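Local atomic coordinates of Rod shape determining protein RodA (Thermus thermophilus, PDB entry 6BAR), a protein that probably polymerises lipid-linked disaccharide-peptide units into the glycan strands of peptidoglycan, as a membrane glycosyltransferase of the SEDS family that supports cell wall elongation. Residues A[12-18]-A[283-287]; A[65-70]-A[116-121]; A[130-134]-A[172-176]; A[157-162]-A[305-310]; A[256-261]-A[329-334]. All blocks are in the same frame, centred on the assembly; numbering follows the deposited sequence.

Contact 1 of 5, residues A[12-18]-A[283-287]; sequences DWGLVFL and RLFAL
Leu15 and Arg283 bring their CA atoms to 6.4 Å where the start of helix 13-30 meets the end of helix 266-288, the short segments running nearly antiparallel at 157° with axes 10.6 Å apart. Asp12 stands at the N-cap of the first helix. With CG anti to the backbone N (chi1 177°), its carboxylate is swung toward both Leu15 N and Arg283. OD2 accepts a capping bond of 3.2 Å from Leu15 N, which arrives from above the carboxylate plane. The same carboxylate receives Arg283, whose chain bends at chi2 and carries NH2 to 2.6 Å from Asp12 OD1 in a salt bridge. NH2 also makes a weak hydrogen bond of 2.7 Å to OD2 of Asp12, an atom that lies at the edge of the guanidinium and in its plane, while the carboxylate plane is turned 49° from it. Arg283 NH2 lies beside Gly14 CA as well. The apolar side suits leucines, which form the buried part beside a partly exposed salt bridge: Leu15 CD2 meets Leu287 CD1 at 3.9 Å and also touches Leu284 CD2, while Leu18 CD1 rests on the methylene CG of Arg283. Helix 336-354 adds His353 beside Asp12 and Leu350 beside Leu15. One carboxylate thus serves a helix end and an arginine at once, and the cation and the capped amide would both tend to stabilise its negative charge.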
# COMPACT_ATOMS: atom_id res chain seq x y z
N ASP A 12 8.04 -17.51 1.67
CA ASP A 12 9.08 -16.92 2.51
C ASP A 12 8.44 -16.58 3.85
O ASP A 12 7.80 -15.54 3.99
CB ASP A 12 9.69 -15.69 1.86
CG ASP A 12 10.73 -15.03 2.75
OD1 ASP A 12 11.78 -15.65 3.03
OD2 ASP A 12 10.49 -13.88 3.19
N TRP A 13 8.59 -17.47 4.82
CA TRP A 13 7.91 -17.28 6.09
C TRP A 13 8.49 -16.13 6.91
O TRP A 13 7.81 -15.64 7.82
CB TRP A 13 7.93 -18.59 6.89
CG TRP A 13 7.31 -19.74 6.15
CD1 TRP A 13 7.96 -20.63 5.34
CD2 TRP A 13 5.93 -20.12 6.13
NE1 TRP A 13 7.06 -21.54 4.82
CE2 TRP A 13 5.81 -21.25 5.30
CE3 TRP A 13 4.78 -19.61 6.75
CZ2 TRP A 13 4.59 -21.88 5.06
CZ3 TRP A 13 3.56 -20.24 6.51
CH2 TRP A 13 3.48 -21.36 5.67
N GLY A 14 9.72 -15.69 6.61
CA GLY A 14 10.25 -14.52 7.29
C GLY A 14 9.40 -13.28 7.09
O GLY A 14 9.12 -12.55 8.04
N LEU A 15 8.99 -13.03 5.84
CA LEU A 15 8.09 -11.91 5.57
C LEU A 15 6.77 -12.07 6.31
O LEU A 15 6.19 -11.09 6.79
CB LEU A 15 7.84 -11.80 4.06
CG LEU A 15 6.87 -10.73 3.59
CD1 LEU A 15 7.37 -9.35 3.97
CD2 LEU A 15 6.67 -10.83 2.09
N VAL A 16 6.28 -13.31 6.42
CA VAL A 16 5.07 -13.58 7.18
C VAL A 16 5.26 -13.16 8.64
O VAL A 16 4.40 -12.49 9.22
CB VAL A 16 4.69 -15.07 7.06
CG1 VAL A 16 3.39 -15.35 7.77
CG2 VAL A 16 4.60 -15.47 5.59
N PHE A 17 6.40 -13.52 9.24
CA PHE A 17 6.64 -13.13 10.63
C PHE A 17 6.76 -11.62 10.77
O PHE A 17 6.33 -11.04 11.77
CB PHE A 17 7.90 -13.80 11.20
CG PHE A 17 8.37 -13.20 12.51
CD1 PHE A 17 7.69 -13.48 13.70
CD2 PHE A 17 9.47 -12.35 12.56
CE1 PHE A 17 8.11 -12.93 14.91
CE2 PHE A 17 9.90 -11.80 13.76
CZ PHE A 17 9.22 -12.09 14.94
N LEU A 18 7.35 -10.95 9.77
CA LEU A 18 7.47 -9.49 9.83
C LEU A 18 6.10 -8.82 9.82
O LEU A 18 5.81 -7.93 10.64
CB LEU A 18 8.34 -8.99 8.68
CG LEU A 18 9.81 -9.44 8.64
CD1 LEU A 18 10.57 -8.74 7.51
CD2 LEU A 18 10.50 -9.21 9.97
N ARG A 283 13.07 -7.29 3.06
CA ARG A 283 12.63 -8.60 2.60
C ARG A 283 11.82 -8.50 1.32
O ARG A 283 11.91 -9.37 0.45
CB ARG A 283 11.83 -9.32 3.69
CG ARG A 283 12.67 -10.29 4.54
CD ARG A 283 13.39 -11.33 3.69
NE ARG A 283 14.27 -12.19 4.48
CZ ARG A 283 13.94 -13.39 4.95
NH1 ARG A 283 14.81 -14.10 5.65
NH2 ARG A 283 12.73 -13.88 4.71
N LEU A 284 11.04 -7.43 1.16
CA LEU A 284 10.30 -7.23 -0.08
C LEU A 284 11.25 -7.05 -1.27
O LEU A 284 11.10 -7.71 -2.30
CB LEU A 284 9.36 -6.03 0.03
CG LEU A 284 8.07 -6.26 0.83
CD1 LEU A 284 7.29 -4.97 0.97
CD2 LEU A 284 7.23 -7.33 0.15
N PHE A 285 12.24 -6.17 -1.13
CA PHE A 285 13.19 -5.97 -2.22
C PHE A 285 14.10 -7.18 -2.42
O PHE A 285 14.63 -7.37 -3.52
CB PHE A 285 14.00 -4.69 -1.99
CG PHE A 285 13.26 -3.43 -2.39
CD1 PHE A 285 12.36 -3.44 -3.44
CD2 PHE A 285 13.48 -2.24 -1.71
CE1 PHE A 285 11.68 -2.29 -3.81
CE2 PHE A 285 12.80 -1.08 -2.08
CZ PHE A 285 11.90 -1.11 -3.13
N ALA A 286 14.29 -8.01 -1.39
CA ALA A 286 15.05 -9.25 -1.56
C ALA A 286 14.24 -10.28 -2.33
O ALA A 286 14.77 -10.98 -3.20
CB ALA A 286 15.46 -9.81 -0.20
N LEU A 287 12.95 -10.41 -2.02
CA LEU A 287 12.08 -11.26 -2.81
C LEU A 287 11.96 -10.75 -4.24
O LEU A 287 11.81 -11.54 -5.17
CB LEU A 287 10.70 -11.38 -2.16
CG LEU A 287 10.67 -11.96 -0.74
CD1 LEU A 287 9.25 -12.36 -0.38
CD2 LEU A 287 11.63 -13.13 -0.58

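Contact 2 of 5, residues A[65-70]-A[116-121]; sequences LFGLAY and LALAKA
Lys120 reaches across to Phe66 and Tyr70 with CG anti to its backbone N (chi1 -178°) and every later torsion close to 180°, a straight chain that enters the break between helix 62-67 and helix 69-86. Lys120 acts as a knob in a hole formed by Phe66, Gly67, Ala69 and Tyr70. Lysine suits it because the long aliphatic stem can lie among apolar groups while the ammonium at its end meets a carbonyl and a ring. Tyr70, with CG beside its own backbone N (chi1 -66°), takes Lys120 CD over one face of its ring, 4.1 Å above the plane and near the rim. Farther out, Lys120 NZ makes an off-centre cation-pi contact 4.8 Å from the Tyr70 ring centroid and a weak hydrogen bond of 3.5 Å to Phe66 O. Small residues allow a close backbone approach, with Ala69 CA only 4.7 Å from Ala117 CA. On the buried side Leu116 divides its methyls: CD2 lies over the face of the Phe66 ring, 4.1 Å from its centroid in a CH-pi contact, and CD1 meets Leu65 CD1. Ala119 CB comes to the edge of the same phenylalanine, which Arg62 also approaches as a cation-pi partner. Phe299 of helix 294-319 covers Leu116 and Ala119. The Tyr70 ring turns its edge to the end of helix 106-121, where CE1 is 3.7 Å from Ala117 O.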
# COMPACT_ATOMS: atom_id res chain seq x y z
N LEU A 65 -3.45 -14.41 -12.08
CA LEU A 65 -3.30 -13.09 -11.49
C LEU A 65 -2.81 -12.07 -12.51
O LEU A 65 -3.32 -10.95 -12.57
CB LEU A 65 -2.34 -13.15 -10.29
CG LEU A 65 -2.16 -11.84 -9.52
CD1 LEU A 65 -3.49 -11.36 -8.98
CD2 LEU A 65 -1.15 -11.96 -8.39
N PHE A 66 -1.81 -12.43 -13.31
CA PHE A 66 -1.37 -11.50 -14.34
C PHE A 66 -2.25 -11.53 -15.58
O PHE A 66 -2.15 -10.62 -16.41
CB PHE A 66 0.09 -11.76 -14.72
CG PHE A 66 1.07 -11.03 -13.86
CD1 PHE A 66 1.36 -11.49 -12.58
CD2 PHE A 66 1.72 -9.89 -14.31
CE1 PHE A 66 2.27 -10.83 -11.77
CE2 PHE A 66 2.63 -9.22 -13.51
CZ PHE A 66 2.91 -9.69 -12.23
N GLY A 67 -3.10 -12.55 -15.74
CA GLY A 67 -4.13 -12.47 -16.75
C GLY A 67 -5.18 -11.43 -16.43
O GLY A 67 -5.78 -10.86 -17.35
N LEU A 68 -5.40 -11.17 -15.15
CA LEU A 68 -6.32 -10.14 -14.66
C LEU A 68 -5.69 -8.77 -14.54
O LEU A 68 -6.29 -7.88 -13.94
CB LEU A 68 -6.87 -10.54 -13.29
CG LEU A 68 -7.78 -11.76 -13.31
CD1 LEU A 68 -8.15 -12.14 -11.90
CD2 LEU A 68 -8.99 -11.42 -14.14
N ALA A 69 -4.49 -8.57 -15.09
CA ALA A 69 -3.78 -7.31 -14.90
C ALA A 69 -4.55 -6.15 -15.51
O ALA A 69 -4.67 -5.08 -14.90
CB ALA A 69 -2.38 -7.39 -15.49
N TYR A 70 -5.10 -6.34 -16.70
CA TYR A 70 -5.79 -5.28 -17.43
C TYR A 70 -7.25 -5.15 -16.98
O TYR A 70 -7.73 -4.02 -16.81
CB TYR A 70 -5.67 -5.53 -18.94
CG TYR A 70 -4.25 -5.42 -19.49
CD1 TYR A 70 -3.27 -4.70 -18.80
CD2 TYR A 70 -3.89 -6.02 -20.69
CE1 TYR A 70 -1.97 -4.59 -19.30
CE2 TYR A 70 -2.60 -5.91 -21.19
CZ TYR A 70 -1.65 -5.20 -20.49
OH TYR A 70 -0.37 -5.09 -20.99
N LEU A 116 -0.17 -4.11 -11.28
CA LEU A 116 -0.25 -5.28 -12.16
C LEU A 116 -0.21 -4.88 -13.63
O LEU A 116 0.53 -5.47 -14.42
CB LEU A 116 -1.51 -6.09 -11.86
CG LEU A 116 -1.43 -6.92 -10.58
CD1 LEU A 116 -2.75 -7.62 -10.28
CD2 LEU A 116 -0.30 -7.92 -10.70
N ALA A 117 -1.01 -3.89 -14.01
CA ALA A 117 -1.09 -3.49 -15.42
C ALA A 117 0.25 -2.98 -15.92
O ALA A 117 0.69 -3.34 -17.02
CB ALA A 117 -2.18 -2.42 -15.60
N LEU A 118 0.93 -2.14 -15.13
CA LEU A 118 2.21 -1.60 -15.57
C LEU A 118 3.28 -2.69 -15.59
O LEU A 118 4.11 -2.73 -16.51
CB LEU A 118 2.62 -0.44 -14.67
CG LEU A 118 3.54 0.60 -15.32
CD1 LEU A 118 2.92 1.16 -16.59
CD2 LEU A 118 3.87 1.72 -14.35
N ALA A 119 3.28 -3.58 -14.60
CA ALA A 119 4.24 -4.68 -14.60
C ALA A 119 4.08 -5.56 -15.83
O ALA A 119 5.07 -5.90 -16.49
CB ALA A 119 4.10 -5.51 -13.33
N LYS A 120 2.84 -5.92 -16.18
CA LYS A 120 2.62 -6.78 -17.34
C LYS A 120 2.94 -6.06 -18.64
O LYS A 120 3.62 -6.61 -19.51
CB LYS A 120 1.19 -7.31 -17.36
CG LYS A 120 0.90 -8.27 -18.52
CD LYS A 120 -0.58 -8.67 -18.60
CE LYS A 120 -0.86 -9.65 -19.75
NZ LYS A 120 -2.29 -10.07 -19.83
N ALA A 121 2.48 -4.82 -18.80
CA ALA A 121 2.76 -4.11 -20.04
C ALA A 121 4.22 -3.68 -20.17
O ALA A 121 4.61 -3.25 -21.25
CB ALA A 121 1.86 -2.87 -20.17

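Contact 3 of 5, residues A[130-134]-A[172-176]; sequences VWDYA and LPWRH
Pro173, in the short connection between helix 153-170 and helix 175-184, packs against Asp132 and Tyr133 in the first turn of helix 131-148. Its ring carbons do most of the touching. CG sits over the centre of the Tyr133 ring, 3.5 Å from the centroid and 6° off the ring normal, a CH-pi contact, while Pro173 CB lies above the rim at 3.5 Å from Tyr133 CE2. Having CG anti to the carbonyl carbon (chi1 -67°) carries the Tyr133 ring toward Pro173, and chi2 sets its tilt. Pro173 CD meets Asp132 CB at 3.7 Å, and Leu172 CD2 reaches Asp132 OD1 from across. A water forms the polar bridge, donating to Asp132 O (2.5 Å) and Pro173 O (3.3 Å). His176 approaches Tyr133 obliquely, with ring centroids 5.8 Å apart and planes at 32°. A proline suits this turn, restricting the backbone and offering a compact hydrocarbon ring to an aromatic face. An alanine here would remove CG and CD, and would probably leave the centre of the Tyr133 face without its CH-pi partner and the ring freer to turn. Leu172 and Trp174 also lean on Val167, tying the connection back to helix 153-170. The arrangement is proline-aromatic packing of an interhelical turn on the start of a neighbouring helix, at the surface of a helical membrane bundle.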
# COMPACT_ATOMS: atom_id res chain seq x y z
N VAL A 130 9.11 6.23 -28.34
CA VAL A 130 8.16 7.20 -27.83
C VAL A 130 7.34 6.66 -26.66
O VAL A 130 7.05 7.42 -25.72
CB VAL A 130 7.23 7.70 -28.97
CG1 VAL A 130 6.45 6.54 -29.59
CG2 VAL A 130 6.29 8.80 -28.47
N TRP A 131 6.98 5.37 -26.66
CA TRP A 131 6.12 4.79 -25.63
C TRP A 131 6.82 4.63 -24.28
O TRP A 131 6.13 4.38 -23.28
CB TRP A 131 5.57 3.44 -26.09
CG TRP A 131 4.60 3.53 -27.25
CD1 TRP A 131 4.91 3.51 -28.58
CD2 TRP A 131 3.17 3.63 -27.17
NE1 TRP A 131 3.77 3.60 -29.33
CE2 TRP A 131 2.69 3.68 -28.50
CE3 TRP A 131 2.26 3.70 -26.11
CZ2 TRP A 131 1.32 3.79 -28.79
CZ3 TRP A 131 0.91 3.80 -26.41
CH2 TRP A 131 0.45 3.85 -27.74
N ASP A 132 8.15 4.77 -24.23
CA ASP A 132 8.85 4.78 -22.94
C ASP A 132 8.35 5.90 -22.04
O ASP A 132 8.44 5.80 -20.81
CB ASP A 132 10.36 4.94 -23.16
CG ASP A 132 10.97 3.77 -23.93
OD1 ASP A 132 10.39 2.67 -23.90
OD2 ASP A 132 12.03 3.97 -24.55
N TYR A 133 7.83 6.97 -22.63
CA TYR A 133 7.21 8.07 -21.91
C TYR A 133 5.70 7.91 -21.81
O TYR A 133 5.12 8.16 -20.75
CB TYR A 133 7.54 9.40 -22.59
CG TYR A 133 9.00 9.79 -22.54
CD1 TYR A 133 9.93 9.21 -23.39
CD2 TYR A 133 9.45 10.76 -21.65
CE1 TYR A 133 11.27 9.56 -23.34
CE2 TYR A 133 10.79 11.12 -21.60
CZ TYR A 133 11.69 10.52 -22.45
OH TYR A 133 13.02 10.88 -22.40
N ALA A 134 5.07 7.44 -22.89
CA ALA A 134 3.62 7.50 -23.03
C ALA A 134 2.92 6.36 -22.31
O ALA A 134 1.89 6.59 -21.67
CB ALA A 134 3.24 7.51 -24.51
N LEU A 172 13.62 3.10 -17.66
CA LEU A 172 12.87 3.97 -18.55
C LEU A 172 13.00 5.40 -18.05
O LEU A 172 13.60 5.64 -17.00
CB LEU A 172 11.39 3.53 -18.58
CG LEU A 172 11.13 2.18 -19.25
CD1 LEU A 172 9.64 1.89 -19.31
CD2 LEU A 172 11.74 2.16 -20.64
N PRO A 173 12.48 6.38 -18.80
CA PRO A 173 12.50 7.77 -18.31
C PRO A 173 11.68 7.93 -17.03
O PRO A 173 10.47 7.69 -17.01
CB PRO A 173 11.89 8.56 -19.47
CG PRO A 173 11.18 7.54 -20.32
CD PRO A 173 12.05 6.33 -20.21
N TRP A 174 12.36 8.36 -15.96
CA TRP A 174 11.74 8.49 -14.65
C TRP A 174 11.84 9.89 -14.06
O TRP A 174 11.17 10.16 -13.06
CB TRP A 174 12.36 7.50 -13.66
CG TRP A 174 13.86 7.54 -13.61
CD1 TRP A 174 14.73 6.77 -14.33
CD2 TRP A 174 14.68 8.40 -12.79
NE1 TRP A 174 16.03 7.08 -14.01
CE2 TRP A 174 16.02 8.08 -13.07
CE3 TRP A 174 14.40 9.40 -11.86
CZ2 TRP A 174 17.09 8.73 -12.44
CZ3 TRP A 174 15.46 10.04 -11.24
CH2 TRP A 174 16.79 9.70 -11.53
N ARG A 175 12.66 10.77 -14.64
CA ARG A 175 12.84 12.09 -14.06
C ARG A 175 11.55 12.91 -14.13
O ARG A 175 11.21 13.62 -13.18
CB ARG A 175 13.99 12.82 -14.76
CG ARG A 175 15.32 12.09 -14.64
CD ARG A 175 16.33 12.59 -15.67
NE ARG A 175 17.40 11.61 -15.90
CZ ARG A 175 18.58 11.66 -15.30
NH1 ARG A 175 18.85 12.63 -14.44
NH2 ARG A 175 19.50 10.74 -15.57
N HIS A 176 10.82 12.80 -15.24
CA HIS A 176 9.54 13.51 -15.33
C HIS A 176 8.58 13.04 -14.25
O HIS A 176 7.80 13.85 -13.73
CB HIS A 176 8.92 13.33 -16.72
CG HIS A 176 8.38 11.96 -16.98
ND1 HIS A 176 9.18 10.90 -17.35
CD2 HIS A 176 7.11 11.48 -16.94
CE1 HIS A 176 8.43 9.82 -17.52
NE2 HIS A 176 7.17 10.15 -17.28
O HOH W 1 7.80 6.71 -18.60

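Contact 4 of 5, residues A[157-162]-A[305-310]; sequences LVVLFG and GMLGFQ
Phe309 leaves helix 294-319 facing Phe161 of helix 153-170, the two short segments crossing at 135°. Its CB meets Phe161 CD2 at 3.5 Å. CG and CD1 then slide over one face of the Phe161 ring, CD1 being 3.5 Å from Phe161 CG, to form an offset stack with centroids 4.6 Å apart and planes at 20°. CE1 follows, 4.0 Å from Phe161 CG and near its CD1. CD2 turns to Val158, CE2 comes to 3.6 Å from Leu157 CB, and CZ ends near that same CB, which sits at the ring edge. Phe161 CB lies over the ring centre. An alanine in its place would keep only CB, and would probably leave Phe161 without its stacking partner and a gap beside Leu157. Unbranched Met306 threads alongside, its CG against Gly162 CA and its CE on Val159 CA. Gln310 covers Val158 with CG and spends NE2 on a weak hydrogen bond to Thr328 O. This largely buried crossing near the chain's centre thus joins two predicted membrane-spanning helices by dispersion and ring stacking.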
# COMPACT_ATOMS: atom_id res chain seq x y z
N LEU A 157 -0.09 10.56 -4.41
CA LEU A 157 1.35 10.49 -4.19
C LEU A 157 1.83 9.05 -4.13
O LEU A 157 2.86 8.71 -4.72
CB LEU A 157 1.73 11.22 -2.90
CG LEU A 157 1.70 12.74 -2.97
CD1 LEU A 157 2.14 13.32 -1.64
CD2 LEU A 157 2.58 13.24 -4.10
N VAL A 158 1.11 8.19 -3.39
CA VAL A 158 1.49 6.78 -3.30
C VAL A 158 1.52 6.15 -4.69
O VAL A 158 2.49 5.49 -5.07
CB VAL A 158 0.54 6.02 -2.37
CG1 VAL A 158 0.92 4.56 -2.32
CG2 VAL A 158 0.58 6.61 -0.99
N VAL A 159 0.45 6.36 -5.46
CA VAL A 159 0.36 5.78 -6.79
C VAL A 159 1.50 6.26 -7.67
O VAL A 159 2.21 5.46 -8.30
CB VAL A 159 -1.01 6.10 -7.42
CG1 VAL A 159 -0.99 5.82 -8.91
CG2 VAL A 159 -2.11 5.31 -6.72
N LEU A 160 1.69 7.58 -7.74
CA LEU A 160 2.72 8.14 -8.60
C LEU A 160 4.11 7.65 -8.21
O LEU A 160 4.92 7.30 -9.07
CB LEU A 160 2.67 9.67 -8.57
CG LEU A 160 3.49 10.43 -9.62
CD1 LEU A 160 3.25 9.86 -11.01
CD2 LEU A 160 3.15 11.91 -9.58
N PHE A 161 4.39 7.59 -6.90
CA PHE A 161 5.70 7.14 -6.47
C PHE A 161 5.90 5.66 -6.77
O PHE A 161 7.01 5.24 -7.12
CB PHE A 161 5.88 7.41 -4.99
CG PHE A 161 7.17 6.90 -4.46
CD1 PHE A 161 8.33 7.64 -4.61
CD2 PHE A 161 7.24 5.66 -3.85
CE1 PHE A 161 9.52 7.16 -4.14
CE2 PHE A 161 8.43 5.17 -3.38
CZ PHE A 161 9.58 5.93 -3.52
N GLY A 162 4.86 4.85 -6.61
CA GLY A 162 4.95 3.47 -7.07
C GLY A 162 5.32 3.38 -8.53
O GLY A 162 6.25 2.65 -8.90
N GLY A 305 7.78 -0.11 -2.85
CA GLY A 305 7.89 1.34 -2.93
C GLY A 305 6.69 2.04 -2.33
O GLY A 305 6.83 2.94 -1.50
N MET A 306 5.49 1.64 -2.74
CA MET A 306 4.29 2.27 -2.20
C MET A 306 4.23 2.14 -0.68
O MET A 306 3.89 3.10 0.03
CB MET A 306 3.05 1.65 -2.85
CG MET A 306 2.89 2.02 -4.31
SD MET A 306 1.35 1.41 -5.03
CE MET A 306 1.30 2.39 -6.53
N LEU A 307 4.57 0.96 -0.16
CA LEU A 307 4.51 0.75 1.29
C LEU A 307 5.50 1.65 2.02
O LEU A 307 5.13 2.42 2.93
CB LEU A 307 4.77 -0.72 1.59
CG LEU A 307 4.12 -1.33 2.83
CD1 LEU A 307 3.98 -2.82 2.64
CD2 LEU A 307 4.95 -1.02 4.05
N GLY A 308 6.78 1.57 1.64
CA GLY A 308 7.78 2.44 2.23
C GLY A 308 7.43 3.91 2.10
O GLY A 308 7.73 4.71 3.00
N PHE A 309 6.76 4.30 1.01
CA PHE A 309 6.43 5.70 0.81
C PHE A 309 5.36 6.16 1.79
O PHE A 309 5.44 7.27 2.32
CB PHE A 309 5.99 5.96 -0.63
CG PHE A 309 5.73 7.41 -0.93
CD1 PHE A 309 6.79 8.26 -1.22
CD2 PHE A 309 4.45 7.92 -0.94
CE1 PHE A 309 6.56 9.60 -1.51
CE2 PHE A 309 4.21 9.25 -1.23
CZ PHE A 309 5.27 10.09 -1.51
N GLN A 310 4.34 5.33 2.03
CA GLN A 310 3.37 5.69 3.07
C GLN A 310 4.06 5.83 4.42
O GLN A 310 3.76 6.77 5.19
CB GLN A 310 2.25 4.67 3.15
CG GLN A 310 1.43 4.61 1.89
CD GLN A 310 0.06 4.03 2.12
OE1 GLN A 310 -0.56 3.49 1.20
NE2 GLN A 310 -0.44 4.14 3.35

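Contact 5 of 5, residues A[256-261]-A[329-334]; sequences FVFSVW and LPLFSY
Phe332 drives the edge of its ring into the indole face of Trp261, and this pair, with Val257 and Leu329, makes up the buried part of the contact. Phe332 CZ stands 4.0 Å from Trp261 CG, with planes at 80°, in an edge-to-face pair; having CG anti to the backbone N (chi1 -173°) extends the phenyl toward the indole. Val257, branched at CB, splits its work: CG1 faces Phe332 O, whereas CG2 packs tightly, 3.6 Å from Tyr334 N and 3.7 Å from Tyr334 CB, and also covers the centre of the Phe256 ring. Leu329 CD2 meets Phe258 CD1 obliquely at 4.1 Å. Leu273 of helix 266-288 also packs on Trp261 and Phe332, and Tyr277 on Phe332 and Leu329. The partner segment is the loop between helix 294-319 and helix 336-354, folded into a turn in which Leu329 O accepts from both Phe332 N and Ser333 N. Asn29 ND2 binds Val257 O, anchoring residues 256-261 to helix 13-30. The looser side belongs to partly exposed Phe256 and Tyr334. Phe256 CZ comes obliquely to 4.1 Å from Tyr334 CB, and the Tyr334 ring leads away from residues 256-261 to Leu39, Arg42 and Gln43 of helix 39-56. A bound monoolein lies about 7 Å from the Tyr334 side chain.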
# COMPACT_ATOMS: atom_id res chain seq x y z
N PHE A 256 -3.41 9.53 15.74
CA PHE A 256 -3.71 9.27 17.15
C PHE A 256 -3.28 7.88 17.59
O PHE A 256 -3.45 7.55 18.77
CB PHE A 256 -5.21 9.49 17.44
CG PHE A 256 -6.11 8.32 17.08
CD1 PHE A 256 -6.44 8.04 15.77
CD2 PHE A 256 -6.69 7.55 18.08
CE1 PHE A 256 -7.29 6.99 15.45
CE2 PHE A 256 -7.54 6.50 17.77
CZ PHE A 256 -7.84 6.22 16.46
N VAL A 257 -2.71 7.08 16.69
CA VAL A 257 -2.18 5.76 17.01
C VAL A 257 -0.66 5.85 17.09
O VAL A 257 -0.02 5.11 17.83
CB VAL A 257 -2.63 4.73 15.96
CG1 VAL A 257 -2.27 3.31 16.40
CG2 VAL A 257 -4.13 4.85 15.71
N PHE A 258 -0.08 6.78 16.33
CA PHE A 258 1.37 6.90 16.29
C PHE A 258 1.90 7.99 17.23
O PHE A 258 2.99 7.84 17.79
CB PHE A 258 1.84 7.18 14.87
CG PHE A 258 3.33 7.34 14.75
CD1 PHE A 258 4.16 6.23 14.69
CD2 PHE A 258 3.90 8.60 14.70
CE1 PHE A 258 5.52 6.37 14.59
CE2 PHE A 258 5.26 8.75 14.59
CZ PHE A 258 6.07 7.64 14.54
N SER A 259 1.14 9.07 17.42
CA SER A 259 1.56 10.11 18.35
C SER A 259 1.59 9.60 19.78
O SER A 259 2.37 10.11 20.60
CB SER A 259 0.64 11.34 18.23
OG SER A 259 -0.69 11.03 18.62
N VAL A 260 0.76 8.60 20.09
CA VAL A 260 0.74 8.00 21.42
C VAL A 260 1.84 6.95 21.56
O VAL A 260 2.45 6.83 22.63
CB VAL A 260 -0.66 7.40 21.69
CG1 VAL A 260 -0.75 6.86 23.11
CG2 VAL A 260 -1.75 8.44 21.43
N TRP A 261 2.12 6.19 20.50
CA TRP A 261 3.20 5.20 20.55
C TRP A 261 4.56 5.89 20.68
O TRP A 261 5.43 5.42 21.43
CB TRP A 261 3.17 4.31 19.31
CG TRP A 261 4.44 3.49 19.10
CD1 TRP A 261 5.57 3.86 18.41
CD2 TRP A 261 4.68 2.16 19.57
NE1 TRP A 261 6.50 2.84 18.44
CE2 TRP A 261 5.98 1.79 19.14
CE3 TRP A 261 3.94 1.24 20.32
CZ2 TRP A 261 6.54 0.55 19.44
CZ3 TRP A 261 4.50 0.00 20.61
CH2 TRP A 261 5.79 -0.33 20.17
N LEU A 329 -0.32 4.56 8.66
CA LEU A 329 0.83 3.69 8.76
C LEU A 329 0.38 2.26 8.47
O LEU A 329 -0.44 1.72 9.22
CB LEU A 329 1.46 3.79 10.14
CG LEU A 329 2.93 3.42 10.22
CD1 LEU A 329 3.72 4.27 9.24
CD2 LEU A 329 3.41 3.65 11.63
N PRO A 330 0.87 1.63 7.40
CA PRO A 330 0.31 0.33 6.99
C PRO A 330 0.51 -0.76 8.05
O PRO A 330 1.59 -0.89 8.63
CB PRO A 330 1.06 0.02 5.70
CG PRO A 330 2.27 0.92 5.70
CD PRO A 330 1.85 2.15 6.44
N LEU A 331 -0.56 -1.53 8.29
CA LEU A 331 -0.61 -2.64 9.24
C LEU A 331 -0.59 -2.18 10.69
O LEU A 331 -0.86 -2.97 11.60
CB LEU A 331 0.56 -3.62 9.01
CG LEU A 331 0.68 -4.37 7.67
CD1 LEU A 331 2.04 -5.04 7.57
CD2 LEU A 331 -0.44 -5.38 7.53
N PHE A 332 -0.29 -0.90 10.93
CA PHE A 332 -0.10 -0.37 12.27
C PHE A 332 -1.16 0.63 12.69
O PHE A 332 -1.73 0.51 13.78
CB PHE A 332 1.29 0.29 12.38
CG PHE A 332 1.65 0.70 13.78
CD1 PHE A 332 2.12 -0.23 14.69
CD2 PHE A 332 1.53 2.03 14.18
CE1 PHE A 332 2.45 0.15 15.97
CE2 PHE A 332 1.87 2.42 15.46
CZ PHE A 332 2.33 1.47 16.36
N SER A 333 -1.44 1.63 11.86
CA SER A 333 -2.41 2.65 12.24
C SER A 333 -3.83 2.09 12.16
O SER A 333 -4.09 1.06 11.54
CB SER A 333 -2.27 3.88 11.35
OG SER A 333 -3.15 4.91 11.77
N TYR A 334 -4.75 2.81 12.81
CA TYR A 334 -6.15 2.38 12.86
C TYR A 334 -6.83 2.56 11.51
O TYR A 334 -6.61 3.56 10.82
CB TYR A 334 -6.91 3.16 13.93
CG TYR A 334 -8.39 2.90 13.91
CD1 TYR A 334 -8.92 1.74 14.47
CD2 TYR A 334 -9.27 3.78 13.29
CE1 TYR A 334 -10.28 1.48 14.44
CE2 TYR A 334 -10.62 3.54 13.25
CZ TYR A 334 -11.12 2.38 13.83
OH TYR A 334 -12.47 2.13 13.80

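How the contacts relate
Contact 4 lies deepest, its centre about 7 Å from that of the chain, and contact 3 is the surface one, about 24 Å out. Contact 2 is also buried, while contacts 1 and 5 are partly so. Helix 294-319 links several: contact 4 uses its middle and touches contact 1 through Leu284 and Leu307, and contact 5 through Leu307 and Pro330. Helix 336-354 flanks contacts 1 and 2, and helix 153-170, used in contact 4, leads into the turn of contact 3. Charge marks the helix ends of contacts 1 and 2, as salt bridge and cation-pi respectively; contacts 4 and 5 rely mainly on aromatic packing, and contact 3 on proline-aromatic packing.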